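Local structure of AxyAgu115A (Amphibacillus xylanus NBRC 15112, 6NPS) at residues V168-P180 and L205-S219. The protein probably hydrolyses alpha-linked glucuronic acid side groups of glucuronoxylan, as a family GH115 alpha-glucuronidase. The protein carries 3 engineered substitutions. Numbering follows the deposited sequence.
Sequences VKYRGFFINDEWP and LLRLKGNYLWPAMWS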
loop_
_atom_site.group_PDB
_atom_site.type_symbol
_atom_site.label_atom_id
_atom_site.label_comp_id
_atom_site.label_asym_id
_atom_site.label_seq_id
_atom_site.Cartn_x
_atom_site.Cartn_y
_atom_site.Cartn_z
ATOM N N VAL A 168 -38.210 -21.097 -28.349
ATOM C CA VAL A 168 -37.709 -19.823 -28.853
ATOM C C VAL A 168 -37.438 -19.971 -30.359
ATOM O O VAL A 168 -36.781 -20.924 -30.801
ATOM C CB VAL A 168 -36.452 -19.339 -28.086
ATOM C CG1 VAL A 168 -35.889 -18.028 -28.743
ATOM C CG2 VAL A 168 -36.756 -19.149 -26.558
ATOM N N LYS A 169 -37.924 -19.016 -31.146
ATOM C CA LYS A 169 -37.916 -19.202 -32.604
ATOM C C LYS A 169 -36.506 -19.219 -33.208
ATOM O O LYS A 169 -36.206 -20.067 -34.073
ATOM C CB LYS A 169 -38.748 -18.128 -33.279
ATOM C CG LYS A 169 -38.987 -18.472 -34.772
ATOM C CD LYS A 169 -39.931 -17.459 -35.437
ATOM C CE LYS A 169 -40.288 -17.892 -36.865
ATOM N NZ LYS A 169 -41.110 -16.862 -37.591
ATOM N N TYR A 170 -35.630 -18.292 -32.789
ATOM C CA TYR A 170 -34.245 -18.227 -33.262
ATOM C C TYR A 170 -33.285 -18.359 -32.080
ATOM O O TYR A 170 -33.404 -17.614 -31.100
ATOM C CB TYR A 170 -33.989 -16.911 -33.979
ATOM C CG TYR A 170 -34.940 -16.679 -35.140
ATOM C CD1 TYR A 170 -34.889 -17.492 -36.280
ATOM C CD2 TYR A 170 -35.914 -15.669 -35.096
ATOM C CE1 TYR A 170 -35.709 -17.267 -37.344
ATOM C CE2 TYR A 170 -36.771 -15.448 -36.194
ATOM C CZ TYR A 170 -36.653 -16.261 -37.301
ATOM O OH TYR A 170 -37.474 -16.104 -38.398
ATOM N N ARG A 171 -32.323 -19.284 -32.181
ATOM C CA ARG A 171 -31.561 -19.744 -31.005
ATOM C C ARG A 171 -30.120 -19.957 -31.444
ATOM O O ARG A 171 -29.873 -20.760 -32.352
ATOM C CB ARG A 171 -32.107 -21.077 -30.425
ATOM C CG ARG A 171 -33.620 -21.190 -30.148
ATOM C CD ARG A 171 -34.068 -22.670 -29.894
ATOM N NE ARG A 171 -33.698 -23.570 -30.990
ATOM C CZ ARG A 171 -34.305 -23.595 -32.183
ATOM N NH1 ARG A 171 -35.350 -22.784 -32.427
ATOM N NH2 ARG A 171 -33.890 -24.462 -33.104
ATOM N N GLY A 172 -29.164 -19.258 -30.837
ATOM C CA GLY A 172 -27.795 -19.516 -31.240
ATOM C C GLY A 172 -26.766 -18.722 -30.464
ATOM O O GLY A 172 -27.003 -18.279 -29.335
ATOM N N PHE A 173 -25.619 -18.519 -31.116
ATOM C CA PHE A 173 -24.511 -17.856 -30.478
ATOM C C PHE A 173 -23.701 -17.020 -31.479
ATOM O O PHE A 173 -23.869 -17.087 -32.703
ATOM C CB PHE A 173 -23.620 -18.880 -29.741
ATOM C CG PHE A 173 -23.007 -19.964 -30.651
ATOM C CD1 PHE A 173 -21.839 -19.706 -31.409
ATOM C CD2 PHE A 173 -23.568 -21.237 -30.712
ATOM C CE1 PHE A 173 -21.262 -20.700 -32.216
ATOM C CE2 PHE A 173 -22.996 -22.257 -31.512
ATOM C CZ PHE A 173 -21.835 -21.987 -32.270
ATOM N N PHE A 174 -22.799 -16.245 -30.895
ATOM C CA PHE A 174 -21.967 -15.234 -31.551
ATOM C C PHE A 174 -20.527 -15.588 -31.206
ATOM O O PHE A 174 -20.160 -15.599 -30.020
ATOM C CB PHE A 174 -22.327 -13.850 -30.987
ATOM C CG PHE A 174 -21.452 -12.709 -31.445
ATOM C CD1 PHE A 174 -20.798 -12.740 -32.675
ATOM C CD2 PHE A 174 -21.340 -11.569 -30.643
ATOM C CE1 PHE A 174 -20.011 -11.671 -33.084
ATOM C CE2 PHE A 174 -20.567 -10.482 -31.051
ATOM C CZ PHE A 174 -19.899 -10.539 -32.283
ATOM N N ILE A 175 -19.747 -15.964 -32.212
ATOM C CA ILE A 175 -18.301 -16.084 -32.054
ATOM C C ILE A 175 -17.712 -14.675 -32.041
ATOM O O ILE A 175 -17.719 -13.997 -33.069
ATOM C CB ILE A 175 -17.704 -16.910 -33.194
ATOM C CG1 ILE A 175 -18.405 -18.256 -33.295
ATOM C CG2 ILE A 175 -16.160 -17.030 -33.048
ATOM C CD1 ILE A 175 -18.216 -18.862 -34.688
ATOM N N ASN A 176 -17.182 -14.230 -30.901
ATOM C CA ASN A 176 -16.720 -12.852 -30.777
ATOM C C ASN A 176 -15.413 -12.824 -29.992
ATOM O O ASN A 176 -14.906 -13.857 -29.557
ATOM C CB ASN A 176 -17.778 -11.970 -30.100
ATOM C CG ASN A 176 -17.434 -10.458 -30.145
ATOM O OD1 ASN A 176 -17.700 -9.721 -29.188
ATOM N ND2 ASN A 176 -16.846 -10.004 -31.259
ATOM N N ASP A 177 -14.854 -11.626 -29.819
ATOM C CA ASP A 177 -13.643 -11.451 -29.025
ATOM C C ASP A 177 -12.597 -12.494 -29.423
ATOM O O ASP A 177 -11.967 -13.139 -28.581
ATOM C CB ASP A 177 -13.978 -11.528 -27.527
ATOM C CG ASP A 177 -15.326 -10.878 -27.184
ATOM O OD1 ASP A 177 -15.483 -9.667 -27.448
ATOM O OD2 ASP A 177 -16.230 -11.562 -26.653
ATOM N N GLU A 178 -12.452 -12.693 -30.736
ATOM C CA GLU A 178 -11.857 -13.929 -31.223
ATOM C C GLU A 178 -10.347 -13.837 -31.413
ATOM O O GLU A 178 -9.730 -14.820 -31.835
ATOM C CB GLU A 178 -12.559 -14.393 -32.517
ATOM C CG GLU A 178 -12.314 -13.525 -33.774
ATOM C CD GLU A 178 -13.444 -12.525 -33.997
ATOM O OE1 GLU A 178 -14.213 -12.248 -33.035
ATOM O OE2 GLU A 178 -13.552 -11.996 -35.108
ATOM N N TRP A 179 -9.728 -12.701 -31.068
ATOM C CA TRP A 179 -8.285 -12.619 -31.107
ATOM C C TRP A 179 -7.766 -12.403 -29.695
ATOM O O TRP A 179 -8.378 -11.652 -28.930
ATOM C CB TRP A 179 -7.799 -11.479 -32.020
ATOM C CG TRP A 179 -7.915 -11.830 -33.491
ATOM C CD1 TRP A 179 -8.935 -11.483 -34.337
ATOM C CD2 TRP A 179 -7.000 -12.628 -34.273
ATOM N NE1 TRP A 179 -8.709 -12.007 -35.597
ATOM C CE2 TRP A 179 -7.533 -12.714 -35.585
ATOM C CE3 TRP A 179 -5.787 -13.275 -33.994
ATOM C CZ2 TRP A 179 -6.891 -13.418 -36.613
ATOM C CZ3 TRP A 179 -5.154 -13.976 -35.017
ATOM C CH2 TRP A 179 -5.707 -14.038 -36.310
ATOM N N PRO A 180 -6.643 -13.042 -29.313
ATOM C CA PRO A 180 -5.778 -13.854 -30.182
ATOM C C PRO A 180 -6.169 -15.345 -30.296
ATOM O O PRO A 180 -5.697 -16.037 -31.204
ATOM C CB PRO A 180 -4.413 -13.716 -29.503
ATOM C CG PRO A 180 -4.769 -13.660 -28.028
ATOM C CD PRO A 180 -6.108 -12.958 -27.935
ATOM N N LEU A 205 -23.519 -26.145 -33.551
ATOM C CA LEU A 205 -24.769 -25.396 -33.406
ATOM C C LEU A 205 -25.991 -26.301 -33.594
ATOM O O LEU A 205 -26.928 -26.292 -32.779
ATOM C CB LEU A 205 -24.805 -24.275 -34.450
ATOM C CG LEU A 205 -26.105 -23.467 -34.433
ATOM C CD1 LEU A 205 -26.165 -22.675 -33.135
ATOM C CD2 LEU A 205 -26.117 -22.521 -35.639
ATOM N N LEU A 206 -26.014 -27.057 -34.690
ATOM C CA LEU A 206 -27.174 -27.889 -34.984
ATOM C C LEU A 206 -27.290 -29.072 -34.012
ATOM O O LEU A 206 -28.403 -29.492 -33.680
ATOM C CB LEU A 206 -27.103 -28.388 -36.424
ATOM C CG LEU A 206 -27.273 -27.354 -37.552
ATOM C CD1 LEU A 206 -26.892 -27.953 -38.891
ATOM C CD2 LEU A 206 -28.771 -26.900 -37.587
ATOM N N ARG A 207 -26.165 -29.628 -33.549
ATOM C CA ARG A 207 -26.264 -30.711 -32.567
ATOM C C ARG A 207 -26.842 -30.213 -31.254
ATOM O O ARG A 207 -27.512 -30.981 -30.526
ATOM C CB ARG A 207 -24.890 -31.354 -32.350
ATOM C CG ARG A 207 -24.485 -32.338 -33.474
ATOM C CD ARG A 207 -23.171 -33.040 -33.144
ATOM N NE ARG A 207 -22.622 -33.868 -34.229
ATOM C CZ ARG A 207 -22.855 -35.183 -34.377
ATOM N NH1 ARG A 207 -23.668 -35.827 -33.530
ATOM N NH2 ARG A 207 -22.262 -35.864 -35.368
ATOM N N LEU A 208 -26.590 -28.934 -30.917
ATOM C CA LEU A 208 -27.192 -28.328 -29.735
ATOM C C LEU A 208 -28.600 -27.812 -30.016
ATOM O O LEU A 208 -29.187 -27.158 -29.170
ATOM C CB LEU A 208 -26.300 -27.181 -29.218
ATOM C CG LEU A 208 -24.889 -27.605 -28.815
ATOM C CD1 LEU A 208 -24.066 -26.390 -28.395
ATOM C CD2 LEU A 208 -24.936 -28.607 -27.687
ATOM N N LYS A 209 -29.147 -28.117 -31.181
ATOM C CA LYS A 209 -30.499 -27.738 -31.601
ATOM C C LYS A 209 -30.664 -26.225 -31.804
ATOM O O LYS A 209 -31.789 -25.696 -31.701
ATOM C CB LYS A 209 -31.550 -28.277 -30.626
ATOM C CG LYS A 209 -31.396 -29.804 -30.420
ATOM C CD LYS A 209 -32.298 -30.345 -29.341
ATOM C CE LYS A 209 -31.887 -29.829 -27.972
ATOM N NZ LYS A 209 -30.985 -30.773 -27.236
ATOM N N GLY A 210 -29.543 -25.508 -32.010
ATOM C CA GLY A 210 -29.594 -24.111 -32.376
ATOM C C GLY A 210 -29.877 -23.969 -33.879
ATOM O O GLY A 210 -29.851 -24.937 -34.667
ATOM N N ASN A 211 -30.190 -22.727 -34.296
ATOM C CA ASN A 211 -30.438 -22.493 -35.715
ATOM C C ASN A 211 -29.917 -21.142 -36.204
ATOM O O ASN A 211 -30.138 -20.813 -37.373
ATOM C CB ASN A 211 -31.966 -22.616 -36.059
ATOM C CG ASN A 211 -32.841 -21.576 -35.317
ATOM O OD1 ASN A 211 -32.325 -20.705 -34.624
ATOM N ND2 ASN A 211 -34.173 -21.665 -35.483
ATOM N N TYR A 212 -29.193 -20.373 -35.386
ATOM C CA TYR A 212 -28.883 -18.986 -35.715
ATOM C C TYR A 212 -27.455 -18.681 -35.274
ATOM O O TYR A 212 -27.054 -19.090 -34.189
ATOM C CB TYR A 212 -29.883 -18.055 -35.005
ATOM C CG TYR A 212 -29.754 -16.535 -35.219
ATOM C CD1 TYR A 212 -29.594 -15.683 -34.133
ATOM C CD2 TYR A 212 -29.900 -15.961 -36.496
ATOM C CE1 TYR A 212 -29.522 -14.327 -34.284
ATOM C CE2 TYR A 212 -29.802 -14.567 -36.657
ATOM C CZ TYR A 212 -29.649 -13.766 -35.551
ATOM O OH TYR A 212 -29.562 -12.401 -35.679
ATOM N N LEU A 213 -26.697 -17.961 -36.103
ATOM C CA LEU A 213 -25.281 -17.704 -35.819
ATOM C C LEU A 213 -24.903 -16.268 -36.186
ATOM O O LEU A 213 -25.293 -15.789 -37.259
ATOM C CB LEU A 213 -24.411 -18.691 -36.629
ATOM C CG LEU A 213 -22.891 -18.537 -36.549
ATOM C CD1 LEU A 213 -22.379 -18.975 -35.181
ATOM C CD2 LEU A 213 -22.245 -19.369 -37.649
ATOM N N TRP A 214 -24.155 -15.589 -35.300
ATOM C CA TRP A 214 -23.348 -14.445 -35.688
ATOM C C TRP A 214 -21.906 -14.918 -35.831
ATOM O O TRP A 214 -21.313 -15.414 -34.850
ATOM C CB TRP A 214 -23.407 -13.306 -34.667
ATOM C CG TRP A 214 -24.732 -12.601 -34.460
ATOM C CD1 TRP A 214 -25.924 -12.821 -35.124
ATOM C CD2 TRP A 214 -24.989 -11.574 -33.496
ATOM N NE1 TRP A 214 -26.901 -11.997 -34.599
ATOM C CE2 TRP A 214 -26.355 -11.227 -33.607
ATOM C CE3 TRP A 214 -24.195 -10.932 -32.516
ATOM C CZ2 TRP A 214 -26.954 -10.266 -32.780
ATOM C CZ3 TRP A 214 -24.787 -9.994 -31.689
ATOM C CH2 TRP A 214 -26.161 -9.672 -31.821
ATOM N N PRO A 215 -21.307 -14.781 -36.999
ATOM C CA PRO A 215 -19.955 -15.301 -37.214
ATOM C C PRO A 215 -18.894 -14.348 -36.701
ATOM O O PRO A 215 -19.162 -13.220 -36.267
ATOM C CB PRO A 215 -19.870 -15.421 -38.730
ATOM C CG PRO A 215 -20.714 -14.265 -39.209
ATOM C CD PRO A 215 -21.854 -14.135 -38.211
ATOM N N ALA A 216 -17.659 -14.843 -36.725
ATOM C CA ALA A 216 -16.531 -13.994 -36.370
ATOM C C ALA A 216 -16.431 -12.826 -37.347
ATOM O O ALA A 216 -16.712 -12.967 -38.550
ATOM C CB ALA A 216 -15.237 -14.809 -36.372
ATOM N N MET A 217 -16.075 -11.660 -36.812
ATOM C CA MET A 217 -16.162 -10.421 -37.559
ATOM C C MET A 217 -15.047 -9.437 -37.253
ATOM O O MET A 217 -15.048 -8.353 -37.842
ATOM C CB MET A 217 -17.509 -9.724 -37.299
ATOM C CG MET A 217 -17.809 -9.631 -35.811
ATOM S SD MET A 217 -17.473 -8.073 -34.943
ATOM C CE MET A 217 -19.130 -7.396 -34.921
ATOM N N TRP A 218 -14.095 -9.759 -36.373
ATOM C CA TRP A 218 -13.094 -8.745 -36.039
ATOM C C TRP A 218 -12.058 -8.578 -37.144
ATOM O O TRP A 218 -11.816 -7.454 -37.607
ATOM C CB TRP A 218 -12.416 -9.051 -34.700
ATOM C CG TRP A 218 -13.174 -8.416 -33.579
ATOM C CD1 TRP A 218 -14.390 -7.798 -33.670
ATOM C CD2 TRP A 218 -12.785 -8.329 -32.202
ATOM N NE1 TRP A 218 -14.789 -7.343 -32.440
ATOM C CE2 TRP A 218 -13.822 -7.650 -31.519
ATOM C CE3 TRP A 218 -11.662 -8.757 -31.476
ATOM C CZ2 TRP A 218 -13.768 -7.390 -30.148
ATOM C CZ3 TRP A 218 -11.615 -8.500 -30.117
ATOM C CH2 TRP A 218 -12.661 -7.824 -29.468
ATOM N N SER A 219 -11.390 -9.663 -37.542
ATOM C CA SER A 219 -10.446 -9.642 -38.663
ATOM C C SER A 219 -10.827 -10.712 -39.684
ATOM O O SER A 219 -9.987 -11.471 -40.199
ATOM C CB SER A 219 -9.010 -9.835 -38.191
ATOM O OG SER A 219 -8.703 -11.216 -38.122
#
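F174 and W214 pack side by side on one face of a pair of parallel strands, the edge of the six-membered ring of W214 set against the face of the phenyl ring, planes 67° apart and W214 CE3 3.4 Å from F174 CG. N176 CB lies over the rim of the opposite face of F174. W214 NE1 donates in its ring plane to Y212 OH, which helps fix the indole. Between the strands, W214 N donates a hydrogen bond to F173 O, and I175 N one to W214 O at 3.1 Å. On the other sheet face F173 CE1 meets L213 CD1 at 3.6 Å, while F173 CE2 packs on L205 CD1.

At the start of strand 170-174 the N211 carboxamide pairs with the neighbouring strand as a peptide group would: ND2 donates to K169 O at 2.9 Å and OD1 accepts from R171 N; N211 N also donates to R171 O at 2.8 Å. R171, its chain bent at chi3 (-55°), brings NE and NH2 side-on to K209 O, with NH2 2.8 Å away. R171 NH1 donates to V168 O in the guanidinium plane; E95 forms a salt bridge with R171 NH2 and a hydrogen bond with N211 ND2. K209 is the C-prime residue of the Schellman motif ending helix 195-207.

Past the strands E178 OE2 takes W218 N at 2.6 Å, and D177 CA lies over the W218 indole in a CH-pi contact. Strands 170-174 and 212-214, joined through helix 195-207, form a beta-alpha-beta unit, the first two strands of the TIM barrel: the helix covers I175 and L213, strand 446-450 flanks 170-174, and strand 241-242 lies beside 212-214 on its other side.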